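Local coordinates for putative TRAP PERIPLASMIC SOLUTE BINDING PROTEIN (Haemophilus influenzae, PDB 4PBQ), which binds L-gulonate and is probably the periplasmic component of a TRAP transporter, delivering its solute to a membrane permease for uptake, at residues I99-F109 and V319-K327; K153-F161 and I288-M298. All coordinates share one frame; numbering follows the deposited sequence.

Contact 1: residues I99-F109 and V319-K327; sequences IFGVWEWPYLF and VVQKINEAK. With 2UF (L-gulonate), chain D.
Ile323 pushes its side chain into the middle of an apolar surface offered by residues 99-109, and its two branches serve different neighbours. With CG1 anti to the carbonyl carbon (chi1 -76°) and the chain extended beyond it, CD1 reaches Trp103 CZ3 at 3.7 Å and Val102 CG2 at 4.0 Å. The other branch turns to Leu108, whose CD1 is 4.0 Å from Ile323 CG2, the two side chains crossing at about a right angle. A beta-branched isoleucine suits the place because it fills both directions from one helical position. One turn earlier, Val319 meets Val102 and Ile99 through its two methyls, while Val320 CG2 comes to the edge of the Trp105 ring, 3.7 Å from CZ3 and near the ring plane. Val102 braces both tryptophans from within its own segment: CG1 lies over the centre of the Trp103 ring, and CG2 over a face of Trp105, nearer its rim. Residues 99-104 form a 3-10 segment that presents Val102 to the C-terminal helix 316-326 and Glu104 to the ligand pocket of this family 7 solute-binding protein. There the Glu104 carboxylate grips two neighbouring hydroxyls of L-gulonate, OE1 accepting from O1 at 2.7 Å and OE2 from O2 at 2.6 Å; Ser232 also bonds to OE2. A long side chain suits the exposed margin: Lys327, extended beyond CG, reaches across to the loop and brings NZ to Leu108 O, to which it donates at 2.7 Å, tilted 19° from the carbonyl plane. The same ammonium group donates to Asn324 OD1, about one helical turn back, at 2.9 Å and almost in line with that C=O bond.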
loop_
_atom_site.group_PDB
_atom_site.type_symbol
_atom_site.label_atom_id
_atom_site.label_comp_id
_atom_site.label_asym_id
_atom_site.label_seq_id
_atom_site.Cartn_x
_atom_site.Cartn_y
_atom_site.Cartn_z
ATOM N N ILE A 99 -1.327 15.029 -2.891
ATOM C CA ILE A 99 -0.241 14.624 -3.776
ATOM C C ILE A 99 0.317 13.252 -3.372
ATOM O O ILE A 99 0.760 12.466 -4.218
ATOM C CB ILE A 99 0.881 15.698 -3.872
ATOM C CG1 ILE A 99 1.748 15.400 -5.101
ATOM C CG2 ILE A 99 1.702 15.764 -2.593
ATOM C CD1 ILE A 99 2.365 16.604 -5.739
ATOM N N PHE A 100 0.283 12.959 -2.082
ATOM C CA PHE A 100 0.857 11.696 -1.593
ATOM C C PHE A 100 0.084 10.468 -2.048
ATOM O O PHE A 100 0.598 9.347 -1.988
ATOM C CB PHE A 100 0.967 11.700 -0.060
ATOM C CG PHE A 100 1.788 12.838 0.466
ATOM C CD1 PHE A 100 3.080 13.054 -0.014
ATOM C CD2 PHE A 100 1.284 13.696 1.419
ATOM C CE1 PHE A 100 3.851 14.116 0.457
ATOM C CE2 PHE A 100 2.037 14.782 1.866
ATOM C CZ PHE A 100 3.328 14.984 1.389
ATOM N N GLY A 101 -1.156 10.653 -2.488
ATOM C CA GLY A 101 -1.964 9.527 -2.904
ATOM C C GLY A 101 -1.873 9.166 -4.387
ATOM O O GLY A 101 -2.534 8.212 -4.840
ATOM N N VAL A 102 -1.063 9.912 -5.138
ATOM C CA VAL A 102 -1.028 9.781 -6.592
ATOM C C VAL A 102 -0.665 8.367 -7.061
ATOM O O VAL A 102 -1.157 7.926 -8.094
ATOM C CB VAL A 102 -0.083 10.827 -7.243
ATOM C CG1 VAL A 102 1.372 10.596 -6.857
ATOM C CG2 VAL A 102 -0.240 10.829 -8.755
ATOM N N TRP A 103 0.162 7.650 -6.299
ATOM C CA TRP A 103 0.655 6.342 -6.754
ATOM C C TRP A 103 -0.451 5.306 -6.852
ATOM O O TRP A 103 -0.279 4.332 -7.556
ATOM C CB TRP A 103 1.781 5.812 -5.837
ATOM C CG TRP A 103 2.735 6.885 -5.486
ATOM C CD1 TRP A 103 2.972 7.415 -4.243
ATOM C CD2 TRP A 103 3.578 7.609 -6.395
ATOM N NE1 TRP A 103 3.899 8.428 -4.333
ATOM C CE2 TRP A 103 4.286 8.558 -5.645
ATOM C CE3 TRP A 103 3.800 7.545 -7.778
ATOM C CZ2 TRP A 103 5.182 9.431 -6.225
ATOM C CZ3 TRP A 103 4.708 8.422 -8.345
ATOM C CH2 TRP A 103 5.375 9.347 -7.581
ATOM N N GLU A 104 -1.553 5.528 -6.130
ATOM C CA GLU A 104 -2.711 4.647 -6.129
ATOM C C GLU A 104 -3.812 5.086 -7.114
ATOM O O GLU A 104 -4.885 4.501 -7.139
ATOM C CB GLU A 104 -3.278 4.516 -4.716
ATOM C CG GLU A 104 -2.441 3.555 -3.831
ATOM C CD GLU A 104 -2.882 3.524 -2.366
ATOM O OE1 GLU A 104 -3.463 4.537 -1.899
ATOM O OE2 GLU A 104 -2.705 2.462 -1.709
ATOM N N TRP A 105 -3.546 6.068 -7.966
ATOM C CA TRP A 105 -4.524 6.397 -8.992
ATOM C C TRP A 105 -4.693 5.184 -9.918
ATOM O O TRP A 105 -3.716 4.514 -10.264
ATOM C CB TRP A 105 -4.115 7.654 -9.751
ATOM C CG TRP A 105 -4.235 8.919 -8.928
ATOM C CD1 TRP A 105 -4.592 9.012 -7.609
ATOM C CD2 TRP A 105 -3.949 10.244 -9.359
ATOM N NE1 TRP A 105 -4.560 10.332 -7.203
ATOM C CE2 TRP A 105 -4.165 11.103 -8.260
ATOM C CE3 TRP A 105 -3.537 10.799 -10.574
ATOM C CZ2 TRP A 105 -3.994 12.479 -8.350
ATOM C CZ3 TRP A 105 -3.375 12.167 -10.656
ATOM C CH2 TRP A 105 -3.608 12.989 -9.555
ATOM N N PRO A 106 -5.933 4.895 -10.342
ATOM C CA PRO A 106 -6.179 3.624 -11.053
ATOM C C PRO A 106 -5.455 3.508 -12.391
ATOM O O PRO A 106 -5.365 4.476 -13.152
ATOM C CB PRO A 106 -7.701 3.626 -11.241
ATOM C CG PRO A 106 -8.192 4.415 -10.084
ATOM C CD PRO A 106 -7.194 5.537 -9.940
ATOM N N TYR A 107 -4.892 2.335 -12.655
ATOM C CA TYR A 107 -4.252 2.036 -13.941
ATOM C C TYR A 107 -3.035 2.937 -14.276
ATOM O O TYR A 107 -2.673 3.134 -15.437
ATOM C CB TYR A 107 -5.324 1.990 -15.063
ATOM C CG TYR A 107 -6.461 1.058 -14.685
ATOM C CD1 TYR A 107 -6.264 -0.310 -14.633
ATOM C CD2 TYR A 107 -7.713 1.548 -14.330
ATOM C CE1 TYR A 107 -7.275 -1.194 -14.223
ATOM C CE2 TYR A 107 -8.725 0.693 -13.920
ATOM C CZ TYR A 107 -8.522 -0.681 -13.886
ATOM O OH TYR A 107 -9.531 -1.538 -13.503
ATOM N N LEU A 108 -2.378 3.439 -13.234
ATOM C CA LEU A 108 -1.185 4.253 -13.400
ATOM C C LEU A 108 0.004 3.416 -13.878
ATOM O O LEU A 108 0.805 3.888 -14.689
ATOM C CB LEU A 108 -0.848 4.951 -12.078
ATOM C CG LEU A 108 0.156 6.097 -12.117
ATOM C CD1 LEU A 108 -0.341 7.249 -12.979
ATOM C CD2 LEU A 108 0.428 6.554 -10.685
ATOM N N PHE A 109 0.100 2.174 -13.391
ATOM C CA PHE A 109 1.232 1.286 -13.682
ATOM C C PHE A 109 0.793 -0.019 -14.324
ATOM O O PHE A 109 -0.152 -0.631 -13.843
ATOM C CB PHE A 109 1.963 0.905 -12.397
ATOM C CG PHE A 109 2.418 2.060 -11.575
ATOM C CD1 PHE A 109 3.066 3.147 -12.144
ATOM C CD2 PHE A 109 2.236 2.043 -10.208
ATOM C CE1 PHE A 109 3.498 4.205 -11.366
ATOM C CE2 PHE A 109 2.676 3.107 -9.415
ATOM C CZ PHE A 109 3.305 4.182 -9.994
ATOM N N VAL A 319 2.365 16.160 -12.999
ATOM C CA VAL A 319 2.858 14.995 -12.270
ATOM C C VAL A 319 2.633 13.734 -13.085
ATOM O O VAL A 319 3.544 12.914 -13.237
ATOM C CB VAL A 319 2.238 14.884 -10.855
ATOM C CG1 VAL A 319 2.584 13.540 -10.203
ATOM C CG2 VAL A 319 2.734 16.022 -9.983
ATOM N N VAL A 320 1.442 13.597 -13.651
ATOM C CA VAL A 320 1.140 12.426 -14.456
ATOM C C VAL A 320 2.065 12.374 -15.688
ATOM O O VAL A 320 2.519 11.302 -16.099
ATOM C CB VAL A 320 -0.360 12.399 -14.841
ATOM C CG1 VAL A 320 -0.617 11.397 -15.952
ATOM C CG2 VAL A 320 -1.200 12.086 -13.612
ATOM N N GLN A 321 2.348 13.534 -16.272
ATOM C CA GLN A 321 3.295 13.606 -17.378
ATOM C C GLN A 321 4.675 13.089 -16.961
ATOM O O GLN A 321 5.298 12.318 -17.681
ATOM C CB GLN A 321 3.417 15.039 -17.896
ATOM C CG GLN A 321 4.605 15.234 -18.837
ATOM C CD GLN A 321 4.601 16.588 -19.526
ATOM O OE1 GLN A 321 3.658 17.380 -19.388
ATOM N NE2 GLN A 321 5.660 16.861 -20.277
ATOM N N LYS A 322 5.149 13.504 -15.796
ATOM C CA LYS A 322 6.471 13.075 -15.350
ATOM C C LYS A 322 6.486 11.589 -15.013
ATOM O O LYS A 322 7.493 10.907 -15.213
ATOM C CB LYS A 322 6.927 13.897 -14.146
ATOM C CG LYS A 322 7.173 15.374 -14.478
ATOM C CD LYS A 322 7.964 16.061 -13.379
ATOM C CE LYS A 322 7.864 17.574 -13.472
ATOM N NZ LYS A 322 7.851 18.051 -14.869
ATOM N N ILE A 323 5.376 11.097 -14.479
ATOM C CA ILE A 323 5.249 9.678 -14.166
ATOM C C ILE A 323 5.322 8.861 -15.463
ATOM O O ILE A 323 6.056 7.872 -15.559
ATOM C CB ILE A 323 3.935 9.412 -13.412
ATOM C CG1 ILE A 323 4.078 9.886 -11.955
ATOM C CG2 ILE A 323 3.579 7.935 -13.467
ATOM C CD1 ILE A 323 2.787 9.877 -11.153
ATOM N N ASN A 324 4.592 9.301 -16.475
ATOM C CA ASN A 324 4.636 8.638 -17.771
ATOM C C ASN A 324 6.029 8.706 -18.410
ATOM O O ASN A 324 6.492 7.729 -18.985
ATOM C CB ASN A 324 3.558 9.202 -18.703
ATOM C CG ASN A 324 2.170 8.687 -18.352
ATOM O OD1 ASN A 324 2.032 7.604 -17.789
ATOM N ND2 ASN A 324 1.143 9.459 -18.677
ATOM N N GLU A 325 6.708 9.840 -18.278
ATOM C CA GLU A 325 8.067 9.975 -18.801
ATOM C C GLU A 325 9.074 9.039 -18.107
ATOM O O GLU A 325 10.071 8.646 -18.709
ATOM C CB GLU A 325 8.509 11.433 -18.705
ATOM C CG GLU A 325 7.699 12.327 -19.641
ATOM C CD GLU A 325 7.914 13.821 -19.426
ATOM O OE1 GLU A 325 8.429 14.220 -18.354
ATOM O OE2 GLU A 325 7.558 14.596 -20.343
ATOM N N ALA A 326 8.807 8.679 -16.853
ATOM C CA ALA A 326 9.692 7.786 -16.105
ATOM C C ALA A 326 9.477 6.308 -16.429
ATOM O O ALA A 326 10.304 5.467 -16.067
ATOM C CB ALA A 326 9.517 8.010 -14.606
ATOM N N LYS A 327 8.376 5.980 -17.094
ATOM C CA LYS A 327 8.106 4.595 -17.466
ATOM C C LYS A 327 9.093 4.087 -18.503
ATOM O O LYS A 327 9.671 4.867 -19.292
ATOM C CB LYS A 327 6.679 4.442 -18.001
ATOM C CG LYS A 327 5.610 4.680 -16.946
ATOM C CD LYS A 327 4.217 4.647 -17.539
ATOM C CE LYS A 327 3.138 4.869 -16.446
ATOM N NZ LYS A 327 1.774 4.846 -16.976
ATOM O OXT LYS A 327 9.293 2.865 -18.600
HETATM O O6A 2UF D . -6.436 -0.973 4.780
HETATM C C6 2UF D . -6.162 -1.167 3.587
HETATM O O6B 2UF D . -6.888 -1.745 2.765
HETATM C C5 2UF D . -4.775 -0.690 3.109
HETATM O O5 2UF D . -4.364 -1.512 2.038
HETATM C C4 2UF D . -4.828 0.783 2.646
HETATM O O4 2UF D . -5.124 1.634 3.765
HETATM C C3 2UF D . -3.483 1.176 1.997
HETATM O O3 2UF D . -2.328 0.827 2.835
HETATM C C2 2UF D . -3.426 2.682 1.691
HETATM O O2 2UF D . -2.330 2.830 0.810
HETATM C C1 2UF D . -4.701 3.173 0.938
HETATM O O1 2UF D . -4.478 4.540 0.557
#

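Contact 2: residues K153-F161 and I288-M298; sequences KKLEKFDDF and IVPSEAFKNDM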
loop_
_atom_site.group_PDB
_atom_site.type_symbol
_atom_site.label_atom_id
_atom_site.label_comp_id
_atom_site.label_asym_id
_atom_site.label_seq_id
_atom_site.Cartn_x
_atom_site.Cartn_y
_atom_site.Cartn_z
ATOM N N LYS A 153 -19.579 -12.851 -3.874
ATOM C CA LYS A 153 -20.374 -12.882 -5.096
ATOM C C LYS A 153 -19.458 -12.956 -6.318
ATOM O O LYS A 153 -18.500 -12.214 -6.409
ATOM C CB LYS A 153 -21.220 -11.597 -5.197
ATOM C CG LYS A 153 -22.326 -11.430 -4.138
ATOM C CD LYS A 153 -23.020 -10.065 -4.288
ATOM C CE LYS A 153 -24.143 -9.839 -3.267
ATOM N NZ LYS A 153 -24.524 -8.373 -3.160
ATOM N N LYS A 154 -19.784 -13.811 -7.283
ATOM C CA LYS A 154 -19.003 -13.880 -8.501
ATOM C C LYS A 154 -19.120 -12.577 -9.313
ATOM O O LYS A 154 -20.215 -12.056 -9.509
ATOM C CB LYS A 154 -19.436 -15.094 -9.321
ATOM C CG LYS A 154 -18.838 -15.171 -10.702
ATOM C CD LYS A 154 -19.367 -16.384 -11.479
ATOM C CE LYS A 154 -18.466 -17.589 -11.312
ATOM N NZ LYS A 154 -18.853 -18.703 -12.239
ATOM N N LEU A 155 -17.983 -12.048 -9.756
ATOM C CA LEU A 155 -17.958 -10.860 -10.598
ATOM C C LEU A 155 -17.169 -11.150 -11.873
ATOM O O LEU A 155 -15.966 -11.403 -11.818
ATOM C CB LEU A 155 -17.318 -9.681 -9.855
ATOM C CG LEU A 155 -17.818 -9.428 -8.429
ATOM C CD1 LEU A 155 -16.911 -8.416 -7.751
ATOM C CD2 LEU A 155 -19.281 -8.946 -8.442
ATOM N N GLU A 156 -17.827 -11.107 -13.032
ATOM C CA GLU A 156 -17.123 -11.400 -14.281
ATOM C C GLU A 156 -17.492 -10.447 -15.411
ATOM O O GLU A 156 -17.006 -10.589 -16.530
ATOM C CB GLU A 156 -17.347 -12.863 -14.704
ATOM C CG GLU A 156 -18.789 -13.247 -14.902
ATOM C CD GLU A 156 -19.025 -14.766 -14.824
ATOM O OE1 GLU A 156 -20.191 -15.167 -14.627
ATOM O OE2 GLU A 156 -18.064 -15.551 -14.962
ATOM N N LYS A 157 -18.330 -9.463 -15.101
ATOM C CA LYS A 157 -18.654 -8.417 -16.056
ATOM C C LYS A 157 -19.071 -7.176 -15.281
ATOM O O LYS A 157 -19.424 -7.252 -14.106
ATOM C CB LYS A 157 -19.772 -8.868 -17.008
ATOM C CG LYS A 157 -21.096 -9.122 -16.318
ATOM C CD LYS A 157 -22.159 -9.646 -17.277
ATOM C CE LYS A 157 -23.445 -10.002 -16.533
ATOM N NZ LYS A 157 -23.290 -11.169 -15.587
ATOM N N PHE A 158 -19.027 -6.032 -15.938
ATOM C CA PHE A 158 -19.175 -4.764 -15.249
ATOM C C PHE A 158 -20.531 -4.668 -14.565
ATOM O O PHE A 158 -20.633 -4.125 -13.463
ATOM C CB PHE A 158 -18.949 -3.629 -16.236
ATOM C CG PHE A 158 -18.826 -2.281 -15.603
ATOM C CD1 PHE A 158 -17.626 -1.879 -15.016
ATOM C CD2 PHE A 158 -19.892 -1.414 -15.590
ATOM C CE1 PHE A 158 -17.509 -0.622 -14.455
ATOM C CE2 PHE A 158 -19.781 -0.154 -15.032
ATOM C CZ PHE A 158 -18.604 0.240 -14.464
ATOM N N ASP A 159 -21.571 -5.206 -15.194
ATOM C CA ASP A 159 -22.904 -5.156 -14.604
ATOM C C ASP A 159 -22.991 -5.899 -13.261
ATOM O O ASP A 159 -23.904 -5.644 -12.478
ATOM C CB ASP A 159 -23.975 -5.666 -15.580
ATOM C CG ASP A 159 -24.232 -4.694 -16.720
ATOM O OD1 ASP A 159 -23.995 -3.483 -16.539
ATOM O OD2 ASP A 159 -24.665 -5.137 -17.799
ATOM N N ASP A 160 -22.039 -6.787 -12.980
ATOM C CA ASP A 160 -22.098 -7.557 -11.745
ATOM C C ASP A 160 -21.782 -6.690 -10.526
ATOM O O ASP A 160 -22.118 -7.053 -9.414
ATOM C CB ASP A 160 -21.135 -8.751 -11.787
ATOM C CG ASP A 160 -21.548 -9.821 -12.797
ATOM O OD1 ASP A 160 -22.720 -9.847 -13.218
ATOM O OD2 ASP A 160 -20.682 -10.659 -13.151
ATOM N N PHE A 161 -21.141 -5.542 -10.730
ATOM C CA PHE A 161 -20.867 -4.616 -9.629
ATOM C C PHE A 161 -22.133 -4.018 -9.004
ATOM O O PHE A 161 -22.107 -3.599 -7.828
ATOM C CB PHE A 161 -20.012 -3.463 -10.134
ATOM C CG PHE A 161 -18.582 -3.826 -10.405
ATOM C CD1 PHE A 161 -17.910 -4.761 -9.623
ATOM C CD2 PHE A 161 -17.900 -3.225 -11.446
ATOM C CE1 PHE A 161 -16.591 -5.070 -9.884
ATOM C CE2 PHE A 161 -16.564 -3.532 -11.688
ATOM C CZ PHE A 161 -15.925 -4.438 -10.920
ATOM N N ILE A 288 -10.944 -15.255 -10.691
ATOM C CA ILE A 288 -11.491 -14.828 -11.968
ATOM C C ILE A 288 -10.517 -13.836 -12.601
ATOM O O ILE A 288 -10.174 -12.810 -11.996
ATOM C CB ILE A 288 -12.892 -14.214 -11.747
ATOM C CG1 ILE A 288 -13.847 -15.323 -11.264
ATOM C CG2 ILE A 288 -13.405 -13.539 -13.010
ATOM C CD1 ILE A 288 -15.201 -14.841 -10.787
ATOM N N VAL A 289 -10.004 -14.166 -13.780
ATOM C CA VAL A 289 -9.226 -13.184 -14.536
ATOM C C VAL A 289 -10.192 -12.442 -15.462
ATOM O O VAL A 289 -10.858 -13.066 -16.277
ATOM C CB VAL A 289 -8.119 -13.846 -15.349
ATOM C CG1 VAL A 289 -7.282 -12.786 -16.065
ATOM C CG2 VAL A 289 -7.240 -14.706 -14.434
ATOM N N PRO A 290 -10.303 -11.108 -15.313
ATOM C CA PRO A 290 -11.318 -10.407 -16.103
ATOM C C PRO A 290 -11.095 -10.575 -17.596
ATOM O O PRO A 290 -9.953 -10.618 -18.054
ATOM C CB PRO A 290 -11.134 -8.937 -15.696
ATOM C CG PRO A 290 -10.561 -9.004 -14.330
ATOM C CD PRO A 290 -9.668 -10.217 -14.320
ATOM N N SER A 291 -12.187 -10.662 -18.335
ATOM C CA SER A 291 -12.119 -10.690 -19.783
ATOM C C SER A 291 -11.602 -9.354 -20.312
ATOM O O SER A 291 -11.575 -8.358 -19.597
ATOM C CB SER A 291 -13.511 -10.934 -20.350
ATOM O OG SER A 291 -14.384 -9.880 -19.978
ATOM N N GLU A 292 -11.236 -9.310 -21.585
ATOM C CA GLU A 292 -10.811 -8.053 -22.174
ATOM C C GLU A 292 -11.909 -7.002 -22.035
ATOM O O GLU A 292 -11.621 -5.849 -21.767
ATOM C CB GLU A 292 -10.453 -8.218 -23.657
ATOM C CG GLU A 292 -10.001 -6.904 -24.299
ATOM C CD GLU A 292 -10.109 -6.886 -25.822
ATOM O OE1 GLU A 292 -10.366 -7.948 -26.431
ATOM O OE2 GLU A 292 -9.936 -5.790 -26.410
ATOM N N ALA A 293 -13.162 -7.402 -22.256
ATOM C CA ALA A 293 -14.294 -6.474 -22.164
ATOM C C ALA A 293 -14.537 -5.943 -20.739
ATOM O O ALA A 293 -14.813 -4.753 -20.539
ATOM C CB ALA A 293 -15.559 -7.134 -22.709
ATOM N N PHE A 294 -14.447 -6.834 -19.759
ATOM C CA PHE A 294 -14.626 -6.454 -18.355
ATOM C C PHE A 294 -13.506 -5.484 -17.964
ATOM O O PHE A 294 -13.734 -4.441 -17.332
ATOM C CB PHE A 294 -14.603 -7.724 -17.498
ATOM C CG PHE A 294 -14.968 -7.515 -16.037
ATOM C CD1 PHE A 294 -15.464 -6.313 -15.571
ATOM C CD2 PHE A 294 -14.788 -8.555 -15.130
ATOM C CE1 PHE A 294 -15.775 -6.161 -14.222
ATOM C CE2 PHE A 294 -15.089 -8.409 -13.784
ATOM C CZ PHE A 294 -15.596 -7.224 -13.334
ATOM N N LYS A 295 -12.289 -5.847 -18.346
ATOM C CA LYS A 295 -11.119 -4.995 -18.188
ATOM C C LYS A 295 -11.309 -3.599 -18.783
ATOM O O LYS A 295 -11.064 -2.586 -18.143
ATOM C CB LYS A 295 -9.952 -5.638 -18.916
ATOM C CG LYS A 295 -8.643 -5.552 -18.232
ATOM C CD LYS A 295 -8.150 -6.955 -17.876
ATOM C CE LYS A 295 -6.778 -7.251 -18.457
ATOM N NZ LYS A 295 -6.830 -8.008 -19.732
ATOM N N ASN A 296 -11.698 -3.548 -20.046
ATOM C CA ASN A 296 -11.858 -2.279 -20.704
ATOM C C ASN A 296 -12.964 -1.453 -20.071
ATOM O O ASN A 296 -12.844 -0.246 -19.953
ATOM C CB ASN A 296 -12.168 -2.498 -22.176
ATOM C CG ASN A 296 -10.986 -3.032 -22.941
ATOM O OD1 ASN A 296 -9.840 -2.873 -22.524
ATOM N ND2 ASN A 296 -11.254 -3.658 -24.084
ATOM N N ASP A 297 -14.052 -2.101 -19.674
ATOM C CA ASP A 297 -15.131 -1.381 -19.024
ATOM C C ASP A 297 -14.653 -0.754 -17.711
ATOM O O ASP A 297 -15.050 0.361 -17.391
ATOM C CB ASP A 297 -16.307 -2.303 -18.743
ATOM C CG ASP A 297 -17.149 -2.591 -19.968
ATOM O OD1 ASP A 297 -16.999 -1.910 -21.009
ATOM O OD2 ASP A 297 -17.979 -3.507 -19.869
HETATM N N MSE A 298 -13.829 -1.468 -16.947
HETATM C CA MSE A 298 -13.316 -0.926 -15.679
HETATM C C MSE A 298 -12.372 0.261 -15.939
HETATM O O MSE A 298 -12.424 1.299 -15.241
HETATM C CB MSE A 298 -12.600 -2.019 -14.883
HETATM C CG MSE A 298 -13.540 -3.032 -14.251
HETATM SE SE MSE A 298 -12.606 -4.175 -12.969
HETATM C CE MSE A 298 -11.946 -5.527 -14.172
HETATM O O HOH W 1 -14.521 -11.545 -16.747
HETATM O O HOH W 2 -17.125 -10.234 -19.509
HETATM O O HOH W 3 -17.986 -6.011 -18.613
#
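Asp160 OD2 is gripped by two successive backbone N-H groups: Glu156 N donates to it at 2.9 Å in a nearly straight bond (173°) on the anti lone pair, and Lys157 N adds a weak, bent one. Together with the salt bridge from Lys157 NZ to Asp160 OD1, they tie together residues 156-160 of the loop between strands 136-151 and 165-168. In this solute-binding fold the loop packs on the start of helix 292-312, where Ser291 is the N-cap residue and its OG accepts from Phe294 N. A short polar side chain fits that position, since it can turn back to the helix end. Two waters carry the join further, both donating to Glu156 O: one accepts from Ser291 N, the other bonds to Ser291 OG.

Phe294 is the main apolar piece. Its CG, anti to the backbone N (chi1 -172°), sends the flat ring against the loop backbone, with Lys157 N and C over one face and the selenomethionine Met298 CE over the centre of the opposite face. Phe161 CZ approaches the edge of this ring, 3.7 Å from Phe294 CZ, the two planes inclined at 52°. Met298 SE in turn lies at the edge of the Phe161 ring, a Met-aromatic contact. Ile288 CG2 packs 3.5 Å from Leu155 O, a buried carbonyl oxygen with no hydrogen-bond partner in the model. Phe158 crosses Asp297 at a slant, its CB and ring touching Asp297 CB, and a water that accepts from Phe158 N donates to Asp297 OD2 at 2.8 Å.

From the N terminus, the chain leaves strand 86-89 for residues 99-109, the earlier half of contact 1, whose partner comes only at the C-terminal end; closing a loop of 209 residues, contact 1 joins the region after that strand to helix 316-326. Nested within it, without crossing, contact 2 closes a loop of 126 residues: residues 153-161 follow strand 136-151, and their partner 288-298 begins on the last residue of strand 286-288 and runs into helix 292-312, whose start is thus tied to the earlier loop. The centres lie about 24 Å apart. Helices 292-312 and 316-326 are consecutive, and Tyr107 OH of contact 1 packs 3.4 Å from Met298 CB of contact 2.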